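Local coordinates for inositol 2-dehydrogenase (PDB 4HKT), which oxidises myo-inositol to 2-keto-myo-inositol (scyllo-inosose) with NAD+ as electron acceptor, the first step of myo-inositol degradation, at residues 16-21 with 66-71; 32-37 with 56-61; 40-45 with 50-55; 78-83 with 88-93. All blocks are in the same frame, centred on the assembly; numbering follows the deposited sequence.

Contact 1: residues 16-21 with 66-71; sequences KVHAKA and AVVICT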
loop_
_atom_site.group_PDB
_atom_site.type_symbol
_atom_site.label_atom_id
_atom_site.label_comp_id
_atom_site.label_asym_id
_atom_site.label_seq_id
_atom_site.Cartn_x
_atom_site.Cartn_y
_atom_site.Cartn_z
ATOM N N LYS B 16 -3.969 33.655 -5.059
ATOM C CA LYS B 16 -3.991 33.005 -6.375
ATOM C C LYS B 16 -4.822 31.725 -6.346
ATOM O O LYS B 16 -5.548 31.422 -7.283
ATOM C CB LYS B 16 -2.571 32.688 -6.856
ATOM C CG LYS B 16 -1.726 33.907 -7.222
ATOM C CD LYS B 16 -0.368 33.490 -7.797
ATOM C CE LYS B 16 0.364 34.636 -8.485
ATOM N NZ LYS B 16 1.460 35.216 -7.654
ATOM N N VAL B 17 -4.734 30.995 -5.243
ATOM C CA VAL B 17 -5.420 29.724 -5.110
ATOM C C VAL B 17 -6.933 29.946 -5.081
ATOM O O VAL B 17 -7.698 29.188 -5.697
ATOM C CB VAL B 17 -4.953 28.993 -3.837
ATOM C CG1 VAL B 17 -5.922 27.911 -3.450
ATOM C CG2 VAL B 17 -3.545 28.418 -4.022
ATOM N N HIS B 18 -7.369 30.978 -4.357
ATOM C CA HIS B 18 -8.790 31.349 -4.340
ATOM C C HIS B 18 -9.294 31.937 -5.653
ATOM O O HIS B 18 -10.415 31.695 -6.043
ATOM C CB HIS B 18 -9.084 32.298 -3.187
ATOM C CG HIS B 18 -8.976 31.638 -1.860
ATOM N ND1 HIS B 18 -9.846 30.650 -1.459
ATOM C CD2 HIS B 18 -8.066 31.770 -0.870
ATOM C CE1 HIS B 18 -9.503 30.232 -0.255
ATOM N NE2 HIS B 18 -8.418 30.889 0.120
ATOM N N ALA B 19 -8.462 32.717 -6.320
ATOM C CA ALA B 19 -8.778 33.196 -7.647
ATOM C C ALA B 19 -9.138 32.005 -8.543
ATOM O O ALA B 19 -10.190 31.998 -9.217
ATOM C CB ALA B 19 -7.583 33.954 -8.221
ATOM N N LYS B 20 -8.268 30.992 -8.530
ATOM C CA LYS B 20 -8.487 29.771 -9.315
ATOM C C LYS B 20 -9.788 29.090 -8.927
ATOM O O LYS B 20 -10.537 28.644 -9.799
ATOM C CB LYS B 20 -7.326 28.779 -9.146
ATOM C CG LYS B 20 -7.568 27.436 -9.836
ATOM C CD LYS B 20 -6.317 26.573 -9.939
ATOM C CE LYS B 20 -6.514 25.519 -11.033
ATOM N NZ LYS B 20 -5.476 24.452 -11.052
ATOM N N ALA B 21 -10.058 28.978 -7.629
ATOM C CA ALA B 21 -11.254 28.246 -7.188
ATOM C C ALA B 21 -12.532 29.023 -7.509
ATOM O O ALA B 21 -13.547 28.435 -7.848
ATOM C CB ALA B 21 -11.184 27.926 -5.705
ATOM N N ALA B 66 -19.741 39.375 -2.400
ATOM C CA ALA B 66 -18.969 38.580 -1.492
ATOM C C ALA B 66 -17.517 38.951 -1.673
ATOM O O ALA B 66 -17.105 39.277 -2.799
ATOM C CB ALA B 66 -19.177 37.108 -1.798
ATOM N N VAL B 67 -16.753 38.886 -0.574
ATOM C CA VAL B 67 -15.309 39.087 -0.610
ATOM C C VAL B 67 -14.544 37.892 -0.079
ATOM O O VAL B 67 -15.021 37.178 0.798
ATOM C CB VAL B 67 -14.826 40.340 0.179
ATOM C CG1 VAL B 67 -15.275 41.589 -0.537
ATOM C CG2 VAL B 67 -15.323 40.346 1.611
ATOM N N VAL B 68 -13.355 37.705 -0.643
ATOM C CA VAL B 68 -12.393 36.726 -0.186
ATOM C C VAL B 68 -11.214 37.533 0.329
ATOM O O VAL B 68 -10.586 38.281 -0.428
ATOM C CB VAL B 68 -11.969 35.801 -1.336
ATOM C CG1 VAL B 68 -10.799 34.939 -0.924
ATOM C CG2 VAL B 68 -13.151 34.931 -1.772
ATOM N N ILE B 69 -10.925 37.395 1.619
ATOM C CA ILE B 69 -9.855 38.169 2.250
ATOM C C ILE B 69 -8.618 37.270 2.414
ATOM O O ILE B 69 -8.612 36.305 3.223
ATOM C CB ILE B 69 -10.279 38.753 3.606
ATOM C CG1 ILE B 69 -11.548 39.590 3.475
ATOM C CG2 ILE B 69 -9.126 39.536 4.221
ATOM C CD1 ILE B 69 -12.218 39.933 4.798
ATOM N N CYS B 70 -7.600 37.606 1.617
ATOM C CA CYS B 70 -6.317 36.928 1.556
ATOM C C CYS B 70 -5.179 37.927 1.810
ATOM O O CYS B 70 -4.074 37.697 1.384
ATOM C CB CYS B 70 -6.126 36.303 0.164
ATOM S SG CYS B 70 -7.431 35.112 -0.207
ATOM N N THR B 71 -5.468 39.029 2.478
ATOM C CA THR B 71 -4.455 40.029 2.799
ATOM C C THR B 71 -3.659 39.578 4.025
ATOM O O THR B 71 -3.957 38.552 4.623
ATOM C CB THR B 71 -5.129 41.387 3.073
ATOM O OG1 THR B 71 -6.234 41.178 3.951
ATOM C CG2 THR B 71 -5.619 42.031 1.776
#

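Contact 2: residues 32-37 with 56-61; sequences AVADAF and DAIEAA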
loop_
_atom_site.group_PDB
_atom_site.type_symbol
_atom_site.label_atom_id
_atom_site.label_comp_id
_atom_site.label_asym_id
_atom_site.label_seq_id
_atom_site.Cartn_x
_atom_site.Cartn_y
_atom_site.Cartn_z
ATOM N N ALA B 32 -13.351 41.728 -9.228
ATOM C CA ALA B 32 -12.320 42.681 -8.836
ATOM C C ALA B 32 -11.249 42.071 -7.950
ATOM O O ALA B 32 -11.544 41.223 -7.112
ATOM C CB ALA B 32 -12.949 43.873 -8.142
ATOM N N VAL B 33 -10.006 42.476 -8.179
ATOM C CA VAL B 33 -8.894 42.143 -7.301
ATOM C C VAL B 33 -8.299 43.416 -6.722
ATOM O O VAL B 33 -8.252 44.440 -7.401
ATOM C CB VAL B 33 -7.763 41.432 -8.053
ATOM C CG1 VAL B 33 -6.626 41.057 -7.093
ATOM C CG2 VAL B 33 -8.302 40.203 -8.745
ATOM N N ALA B 34 -7.820 43.326 -5.480
ATOM C CA ALA B 34 -7.069 44.383 -4.838
ATOM C C ALA B 34 -5.831 43.803 -4.122
ATOM O O ALA B 34 -5.811 42.626 -3.727
ATOM C CB ALA B 34 -7.958 45.138 -3.864
ATOM N N ASP B 35 -4.803 44.637 -3.982
ATOM C CA ASP B 35 -3.553 44.263 -3.318
ATOM C C ASP B 35 -2.759 45.543 -3.088
ATOM O O ASP B 35 -2.974 46.531 -3.776
ATOM C CB ASP B 35 -2.740 43.282 -4.182
ATOM C CG ASP B 35 -1.627 42.586 -3.401
ATOM O OD1 ASP B 35 -1.912 41.625 -2.645
ATOM O OD2 ASP B 35 -0.457 42.992 -3.565
ATOM N N ALA B 36 -1.865 45.550 -2.105
ATOM C CA ALA B 36 -1.030 46.729 -1.858
ATOM C C ALA B 36 0.050 46.884 -2.944
ATOM O O ALA B 36 0.549 47.980 -3.171
ATOM C CB ALA B 36 -0.396 46.657 -0.482
ATOM N N PHE B 37 0.414 45.780 -3.597
ATOM C CA PHE B 37 1.362 45.813 -4.703
ATOM C C PHE B 37 0.605 45.651 -6.030
ATOM O O PHE B 37 0.234 44.536 -6.393
ATOM C CB PHE B 37 2.431 44.727 -4.513
ATOM C CG PHE B 37 3.497 44.712 -5.587
ATOM C CD1 PHE B 37 4.101 45.899 -6.023
ATOM C CD2 PHE B 37 3.914 43.508 -6.158
ATOM C CE1 PHE B 37 5.076 45.882 -7.013
ATOM C CE2 PHE B 37 4.897 43.490 -7.142
ATOM C CZ PHE B 37 5.475 44.678 -7.570
ATOM N N ASP B 56 -11.343 50.152 -0.705
ATOM C CA ASP B 56 -12.445 51.118 -0.557
ATOM C C ASP B 56 -13.501 50.957 -1.671
ATOM O O ASP B 56 -14.701 51.057 -1.433
ATOM C CB ASP B 56 -11.917 52.576 -0.569
ATOM C CG ASP B 56 -11.250 52.999 0.761
ATOM O OD1 ASP B 56 -11.290 52.238 1.760
ATOM O OD2 ASP B 56 -10.679 54.116 0.809
ATOM N N ALA B 57 -13.045 50.721 -2.884
ATOM C CA ALA B 57 -13.945 50.628 -4.026
ATOM C C ALA B 57 -14.752 49.336 -3.926
ATOM O O ALA B 57 -15.970 49.327 -4.078
ATOM C CB ALA B 57 -13.156 50.670 -5.329
ATOM N N ILE B 58 -14.062 48.245 -3.639
ATOM C CA ILE B 58 -14.744 46.962 -3.442
ATOM C C ILE B 58 -15.746 47.060 -2.295
ATOM O O ILE B 58 -16.880 46.618 -2.436
ATOM C CB ILE B 58 -13.731 45.802 -3.290
ATOM C CG1 ILE B 58 -13.002 45.582 -4.617
ATOM C CG2 ILE B 58 -14.430 44.514 -2.867
ATOM C CD1 ILE B 58 -11.661 44.868 -4.499
ATOM N N GLU B 59 -15.358 47.684 -1.181
ATOM C CA GLU B 59 -16.307 47.963 -0.082
ATOM C C GLU B 59 -17.589 48.694 -0.537
ATOM O O GLU B 59 -18.713 48.296 -0.172
ATOM C CB GLU B 59 -15.602 48.772 1.000
ATOM C CG GLU B 59 -16.348 48.975 2.323
ATOM C CD GLU B 59 -15.537 49.814 3.298
ATOM O OE1 GLU B 59 -14.658 50.578 2.830
ATOM O OE2 GLU B 59 -15.759 49.739 4.522
ATOM N N ALA B 60 -17.429 49.768 -1.312
ATOM C CA ALA B 60 -18.590 50.589 -1.730
ATOM C C ALA B 60 -19.364 49.991 -2.905
ATOM O O ALA B 60 -20.518 50.351 -3.111
ATOM C CB ALA B 60 -18.144 52.008 -2.079
ATOM N N ALA B 61 -18.753 49.060 -3.641
ATOM C CA ALA B 61 -19.345 48.530 -4.886
ATOM C C ALA B 61 -20.665 47.803 -4.749
ATOM O O ALA B 61 -20.791 46.830 -4.009
ATOM C CB ALA B 61 -18.353 47.637 -5.611
#

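Contact 3: residues 40-45 with 50-55; sequences AAEAIA and CEVRTI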
loop_
_atom_site.group_PDB
_atom_site.type_symbol
_atom_site.label_atom_id
_atom_site.label_comp_id
_atom_site.label_asym_id
_atom_site.label_seq_id
_atom_site.Cartn_x
_atom_site.Cartn_y
_atom_site.Cartn_z
ATOM N N ALA B 40 1.058 42.695 -8.556
ATOM C CA ALA B 40 0.462 41.436 -8.105
ATOM C C ALA B 40 -1.024 41.365 -8.451
ATOM O O ALA B 40 -1.502 40.335 -8.914
ATOM C CB ALA B 40 0.671 41.255 -6.611
ATOM N N ALA B 41 -1.736 42.470 -8.240
ATOM C CA ALA B 41 -3.156 42.556 -8.547
ATOM C C ALA B 41 -3.375 42.489 -10.042
ATOM O O ALA B 41 -4.178 41.690 -10.527
ATOM C CB ALA B 41 -3.730 43.848 -7.998
ATOM N N GLU B 42 -2.647 43.340 -10.763
ATOM C CA GLU B 42 -2.644 43.333 -12.227
ATOM C C GLU B 42 -2.458 41.918 -12.786
ATOM O O GLU B 42 -3.218 41.482 -13.653
ATOM C CB GLU B 42 -1.543 44.263 -12.763
ATOM C CG GLU B 42 -1.864 45.751 -12.656
ATOM C CD GLU B 42 -0.632 46.638 -12.811
ATOM O OE1 GLU B 42 0.254 46.304 -13.629
ATOM O OE2 GLU B 42 -0.547 47.678 -12.118
ATOM N N ALA B 43 -1.464 41.196 -12.274
ATOM C CA ALA B 43 -1.219 39.816 -12.714
ATOM C C ALA B 43 -2.482 38.948 -12.636
ATOM O O ALA B 43 -2.788 38.182 -13.553
ATOM C CB ALA B 43 -0.087 39.190 -11.898
ATOM N N ILE B 44 -3.224 39.070 -11.538
ATOM C CA ILE B 44 -4.435 38.274 -11.357
ATOM C C ILE B 44 -5.542 38.802 -12.261
ATOM O O ILE B 44 -6.283 38.023 -12.849
ATOM C CB ILE B 44 -4.868 38.224 -9.868
ATOM C CG1 ILE B 44 -3.830 37.423 -9.071
ATOM C CG2 ILE B 44 -6.241 37.591 -9.712
ATOM C CD1 ILE B 44 -4.158 37.235 -7.608
ATOM N N ALA B 45 -5.660 40.123 -12.353
ATOM C CA ALA B 45 -6.588 40.747 -13.299
ATOM C C ALA B 45 -6.263 40.322 -14.732
ATOM O O ALA B 45 -7.155 39.943 -15.495
ATOM C CB ALA B 45 -6.515 42.262 -13.184
ATOM N N CYS B 50 -10.534 40.200 -14.879
ATOM C CA CYS B 50 -11.320 41.017 -13.946
ATOM C C CYS B 50 -10.560 42.319 -13.697
ATOM O O CYS B 50 -9.435 42.468 -14.171
ATOM C CB CYS B 50 -11.538 40.266 -12.634
ATOM S SG CYS B 50 -10.019 40.074 -11.690
ATOM N N GLU B 51 -11.162 43.243 -12.945
ATOM C CA GLU B 51 -10.622 44.597 -12.780
ATOM C C GLU B 51 -9.697 44.691 -11.572
ATOM O O GLU B 51 -9.852 43.961 -10.599
ATOM C CB GLU B 51 -11.758 45.599 -12.583
ATOM C CG GLU B 51 -12.926 45.461 -13.554
ATOM C CD GLU B 51 -14.100 46.345 -13.176
ATOM O OE1 GLU B 51 -13.867 47.513 -12.806
ATOM O OE2 GLU B 51 -15.257 45.872 -13.218
ATOM N N VAL B 52 -8.747 45.609 -11.618
ATOM C CA VAL B 52 -8.005 45.970 -10.410
ATOM C C VAL B 52 -8.699 47.141 -9.744
ATOM O O VAL B 52 -8.746 48.216 -10.314
ATOM C CB VAL B 52 -6.551 46.346 -10.732
ATOM C CG1 VAL B 52 -5.822 46.854 -9.488
ATOM C CG2 VAL B 52 -5.836 45.141 -11.329
ATOM N N ARG B 53 -9.248 46.931 -8.547
ATOM C CA ARG B 53 -9.826 48.032 -7.759
ATOM C C ARG B 53 -9.099 48.211 -6.431
ATOM O O ARG B 53 -8.224 47.419 -6.069
ATOM C CB ARG B 53 -11.318 47.823 -7.495
ATOM C CG ARG B 53 -12.174 47.701 -8.738
ATOM C CD ARG B 53 -13.642 47.558 -8.401
ATOM N NE ARG B 53 -14.416 47.110 -9.563
ATOM C CZ ARG B 53 -15.714 46.801 -9.552
ATOM N NH1 ARG B 53 -16.428 46.870 -8.435
ATOM N NH2 ARG B 53 -16.312 46.412 -10.674
ATOM N N THR B 54 -9.450 49.272 -5.718
ATOM C CA THR B 54 -8.961 49.458 -4.365
ATOM C C THR B 54 -9.915 48.708 -3.439
ATOM O O THR B 54 -10.987 48.273 -3.868
ATOM C CB THR B 54 -8.932 50.940 -3.961
ATOM O OG1 THR B 54 -10.266 51.448 -3.912
ATOM C CG2 THR B 54 -8.097 51.761 -4.961
ATOM N N ILE B 55 -9.518 48.577 -2.177
ATOM C CA ILE B 55 -10.365 47.961 -1.148
ATOM C C ILE B 55 -11.574 48.850 -0.863
ATOM O O ILE B 55 -12.714 48.367 -0.827
ATOM C CB ILE B 55 -9.562 47.659 0.134
ATOM C CG1 ILE B 55 -8.535 46.552 -0.182
ATOM C CG2 ILE B 55 -10.506 47.268 1.277
ATOM C CD1 ILE B 55 -7.461 46.335 0.861
#

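Contact 4: residues 78-83 with 88-93; sequences DLIERF and KAIFCE. With EDO (1,2-ethanediol), chain U.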
loop_
_atom_site.group_PDB
_atom_site.type_symbol
_atom_site.label_atom_id
_atom_site.label_comp_id
_atom_site.label_asym_id
_atom_site.label_seq_id
_atom_site.Cartn_x
_atom_site.Cartn_y
_atom_site.Cartn_z
ATOM N N ASP B 78 -10.345 43.825 10.945
ATOM C CA ASP B 78 -10.875 45.114 10.513
ATOM C C ASP B 78 -11.608 44.949 9.181
ATOM O O ASP B 78 -12.665 45.516 8.971
ATOM C CB ASP B 78 -9.722 46.114 10.344
ATOM C CG ASP B 78 -9.203 46.648 11.662
ATOM O OD1 ASP B 78 -9.836 46.426 12.706
ATOM O OD2 ASP B 78 -8.134 47.297 11.664
ATOM N N LEU B 79 -11.039 44.171 8.285
ATOM C CA LEU B 79 -11.667 43.963 6.989
ATOM C C LEU B 79 -12.965 43.184 7.109
ATOM O O LEU B 79 -13.960 43.530 6.448
ATOM C CB LEU B 79 -10.714 43.303 6.020
ATOM C CG LEU B 79 -9.670 44.250 5.451
ATOM C CD1 LEU B 79 -8.655 43.448 4.671
ATOM C CD2 LEU B 79 -10.289 45.341 4.568
ATOM N N ILE B 80 -13.002 42.184 7.995
ATOM C CA ILE B 80 -14.246 41.461 8.262
ATOM C C ILE B 80 -15.307 42.439 8.770
ATOM O O ILE B 80 -16.435 42.453 8.279
ATOM C CB ILE B 80 -14.060 40.301 9.283
ATOM C CG1 ILE B 80 -13.166 39.214 8.701
ATOM C CG2 ILE B 80 -15.411 39.735 9.667
ATOM C CD1 ILE B 80 -12.563 38.276 9.748
ATOM N N GLU B 81 -14.974 43.271 9.746
ATOM C CA GLU B 81 -15.964 44.219 10.284
ATOM C C GLU B 81 -16.480 45.204 9.208
ATOM O O GLU B 81 -17.685 45.476 9.127
ATOM C CB GLU B 81 -15.375 45.000 11.468
ATOM C CG GLU B 81 -15.181 44.164 12.706
ATOM C CD GLU B 81 -14.478 44.889 13.844
ATOM O OE1 GLU B 81 -13.775 45.894 13.579
ATOM O OE2 GLU B 81 -14.586 44.415 15.002
ATOM N N ARG B 82 -15.576 45.720 8.390
ATOM C CA ARG B 82 -15.937 46.645 7.323
ATOM C C ARG B 82 -16.880 45.984 6.282
ATOM O O ARG B 82 -17.908 46.566 5.878
ATOM C CB ARG B 82 -14.694 47.139 6.610
ATOM C CG ARG B 82 -13.892 48.217 7.324
ATOM C CD ARG B 82 -12.548 48.409 6.641
ATOM N NE ARG B 82 -12.732 49.068 5.366
ATOM C CZ ARG B 82 -11.769 49.430 4.525
ATOM N NH1 ARG B 82 -10.497 49.190 4.785
ATOM N NH2 ARG B 82 -12.105 50.040 3.386
ATOM N N PHE B 83 -16.555 44.766 5.862
ATOM C CA PHE B 83 -17.368 44.152 4.827
ATOM C C PHE B 83 -18.683 43.639 5.382
ATOM O O PHE B 83 -19.709 43.636 4.661
ATOM C CB PHE B 83 -16.554 43.145 3.999
ATOM C CG PHE B 83 -15.659 43.805 3.008
ATOM C CD1 PHE B 83 -16.106 44.048 1.715
ATOM C CD2 PHE B 83 -14.409 44.263 3.362
ATOM C CE1 PHE B 83 -15.297 44.700 0.795
ATOM C CE2 PHE B 83 -13.589 44.885 2.443
ATOM C CZ PHE B 83 -14.041 45.113 1.152
ATOM N N LYS B 88 -21.500 42.713 2.547
ATOM C CA LYS B 88 -20.912 41.667 1.713
ATOM C C LYS B 88 -20.869 40.376 2.524
ATOM O O LYS B 88 -20.756 40.433 3.752
ATOM C CB LYS B 88 -19.495 42.026 1.264
ATOM C CG LYS B 88 -19.386 42.825 -0.032
ATOM C CD LYS B 88 -19.889 44.248 0.080
ATOM C CE LYS B 88 -19.563 45.001 -1.204
ATOM N NZ LYS B 88 -20.313 46.274 -1.362
ATOM N N ALA B 89 -21.000 39.223 1.854
ATOM C CA ALA B 89 -20.647 37.939 2.483
ATOM C C ALA B 89 -19.121 37.882 2.496
ATOM O O ALA B 89 -18.465 38.396 1.599
ATOM C CB ALA B 89 -21.233 36.759 1.699
ATOM N N ILE B 90 -18.556 37.219 3.504
ATOM C CA ILE B 90 -17.112 37.268 3.750
ATOM C C ILE B 90 -16.521 35.869 3.933
ATOM O O ILE B 90 -16.964 35.067 4.761
ATOM C CB ILE B 90 -16.823 38.058 5.039
ATOM C CG1 ILE B 90 -17.448 39.443 4.999
ATOM C CG2 ILE B 90 -15.339 38.191 5.287
ATOM C CD1 ILE B 90 -18.066 39.820 6.326
ATOM N N PHE B 91 -15.528 35.597 3.140
ATOM C CA PHE B 91 -14.695 34.449 3.354
ATOM C C PHE B 91 -13.337 35.010 3.776
ATOM O O PHE B 91 -12.727 35.775 3.021
ATOM C CB PHE B 91 -14.540 33.620 2.084
ATOM C CG PHE B 91 -13.574 32.506 2.239
ATOM C CD1 PHE B 91 -14.007 31.245 2.638
ATOM C CD2 PHE B 91 -12.234 32.725 2.068
ATOM C CE1 PHE B 91 -13.099 30.226 2.845
ATOM C CE2 PHE B 91 -11.316 31.722 2.278
ATOM C CZ PHE B 91 -11.751 30.466 2.674
ATOM N N CYS B 92 -12.842 34.608 4.940
ATOM C CA CYS B 92 -11.562 35.105 5.395
ATOM C C CYS B 92 -10.544 34.001 5.678
ATOM O O CYS B 92 -10.824 33.107 6.444
ATOM C CB CYS B 92 -11.749 35.964 6.643
ATOM S SG CYS B 92 -10.273 36.929 7.029
ATOM N N GLU B 93 -9.377 34.070 5.047
ATOM C CA GLU B 93 -8.276 33.174 5.396
ATOM C C GLU B 93 -7.927 33.267 6.903
ATOM O O GLU B 93 -8.076 34.317 7.530
ATOM C CB GLU B 93 -7.045 33.469 4.565
ATOM C CG GLU B 93 -7.009 32.732 3.234
ATOM C CD GLU B 93 -6.904 31.211 3.398
ATOM O OE1 GLU B 93 -6.264 30.749 4.368
ATOM O OE2 GLU B 93 -7.515 30.490 2.585
HETATM C C1 EDO U . -12.555 49.080 10.564
HETATM O O1 EDO U . -13.396 50.085 9.978
HETATM C C2 EDO U . -13.378 48.000 11.243
HETATM O O2 EDO U . -14.081 48.449 12.414
#

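Contact 1: residues 16-21 with 66-71
The imidazole of His-18 meets both Val-68 and Cys-70 obliquely, neither squarely over a face nor at an edge. Cys-70 SG comes to 3.5 Å from His-18 CD2, and its line to the ring centroid leans 59° from the ring normal, a slanted sulfur-aromatic contact. Val-68 CG1 fits against the root of the same side chain, 3.9 Å from His-18 CB and about as far from CG. Tyr-284 meets the imidazole edge-to-face, and Phe-91 brings a second aromatic ring to it. With CG anti to its carbonyl carbon (chi1 -69°), His-18 reaches from helix 13-24 toward the sheet. Cys-70 uses the same type of first torsion, chi1 -60°, which carries SG back toward the helix just past the end of the strand. No hydrogen bond crosses between the segments; the polar end of the histidine is held instead by Glu-93, whose OE2 pairs with His-18 NE2 and, with the two aromatic rings, would restrain the imidazole's rotation. Cys-70 also touches the turn carrying Gly-10, Gly-12 and Gly-15, whose GxGxxG spacing is consistent with a dinucleotide-binding loop. A helix following such a turn and packed across the neighbouring parallel strand is characteristic of the NAD-binding Rossmann fold.

Contact 2: residues 32-37 with 56-61
Strand 32-34 and helix 56-60 run in roughly opposed directions, 142° apart, with their axes 9.4 Å from each other at the closest point. One side chain bridges them: Ile-58 drops from the helix onto the alanines at alternate strand positions. Its CG1 rests 3.9 Å from Ala-32 CB, and CD1, one carbon farther out, lies 3.8 Å from Ala-34 CB. Because CG1 stands beside the backbone N (chi1 -68°) and CD1 continues nearly extended from it, the longer branch lies along the row of two methyls. Val-33, between them, points its own side chain to the other face, onto Ala-41 and Ile-44 of helix 38-48. The contact is wholly apolar and buried; Leu-9, Phe-83 and Val-67 are among the side chains that also pack on Ile-58. Just beyond the strand, Asp-35 reaches forward along the chain: OD2 accepts from Phe-37 N at 2.9 Å, on its anti side and 34° out of the carboxylate plane, forming an Asx turn. Its other oxygen, OD1, takes the backbone N of Ala-11, which ties this turn to the glycine-rich loop. An acidic residue at the end of the second strand, beside that loop, is a familiar feature of NAD-dependent Rossmann domains.

Contact 3: residues 40-45 with 50-55
Val-52 holds CG1 anti to its backbone N (chi1 174°) and CG2 anti to its carbonyl carbon, a setting that spreads both methyls against helix 38-48. CG2 presses on Ala-45 CB at 3.5 Å, tighter than usual for two carbons, and also comes 3.7 Å from Glu-42 N, alongside the helix backbone. CG1 lies 4.0 Å from Ala-41 CB, one turn back, where CG2 also makes contact. In Cys-50, chi1 of 69° tucks SG between the backbone N and the carbonyl carbon, and the sulfur settles 3.8 Å from Ala-45 CA. Ala-45 is thus touched from two directions, its methyl also lying close to Cys-50 O. The sole hydrogen bond between the segments is weak: Cys-50 N reaches Ala-45 O at 3.4 Å with an angle of 129°. Glu-51 and Arg-53 point away from the helix and pair with each other; Arg-53 NH2 meets Glu-51 OE2 at 2.8 Å, in the guanidinium plane but from above the carboxylate plane, and Asp-63 is a second partner for that nitrogen. The contact closes the beta-alpha-beta unit of strand 28-34, helix 38-48 and strand 51-52, the last of which borders the parallel sheet and hydrogen-bonds through Glu-51 to Val-31 and Val-33.

Contact 4: residues 78-83 with 88-93
Ile-80 and Phe-83 turn one side of helix 76-85 against strand 89-93, completing the beta-alpha-beta unit begun by strand 66-69 in the Rossmann fold. Helix and strand run nearly antiparallel, at 167°, with their axes 8.7 Å apart. The side facing the strand is buried and closely packed. At the far end of the strand, Ile-80 extends CD1 to 3.8 Å from Cys-92 SG; in the middle, Ile-90 CG1 meets Phe-83 CB at 3.9 Å, while its CD1 lies against the backbone oxygen of Ile-80. Nearer the turn, the aliphatic chain of Lys-88 passes the rim of the Phe-83 ring, Lys-88 CG standing 3.9 Å from Phe-83 CD1 and near the ring plane, and the two side chains slant across each other. A bend at chi2 (70°) leads the lysine away from the helix, and its NZ finds the backbone oxygens of Ala-61 and Glu-59. Helix 100-112 covers Ile-80, and Ile-58 comes up to Phe-83.

The outer side of the helix is more open to solvent: Asp-78 is exposed, Glu-81 and Arg-82 partly so, and their side chains turn to polar partners and not to the strand. There an ethanediol, probably from the crystallisation liquor, lies along the three residues, its O2 donating to Glu-81 OE1 at 2.8 Å. Glu-81 and Asp-78 both form salt bridges with Arg-102, whereas Arg-82 reaches to Asp-56 and Glu-59. Where the chain turns from helix to strand, Lys-88 N donates to Phe-83 O at 2.9 Å.

Overall arrangement
From the N terminus, the chain leaves helix 13-24 and comes back against it with strand 66-69, closing the wide loop of contact 1. Within that loop lies contact 2, and within contact 2 the short return of contact 3, so the three are nested without crossing. Contact 4 follows in series. All four reach the same parallel sheet: contacts 2 and 3 meet through backbone pairing of Val-33 with Glu-51 and Arg-53, contacts 1 and 4 through Ile-69 with Phe-91. Contacts 1 and 3 pack helices against one face of the sheet, contacts 2 and 4 against the other. Ile-55, Ile-58 and Glu-59 join helix 55-60 to helix 76-85.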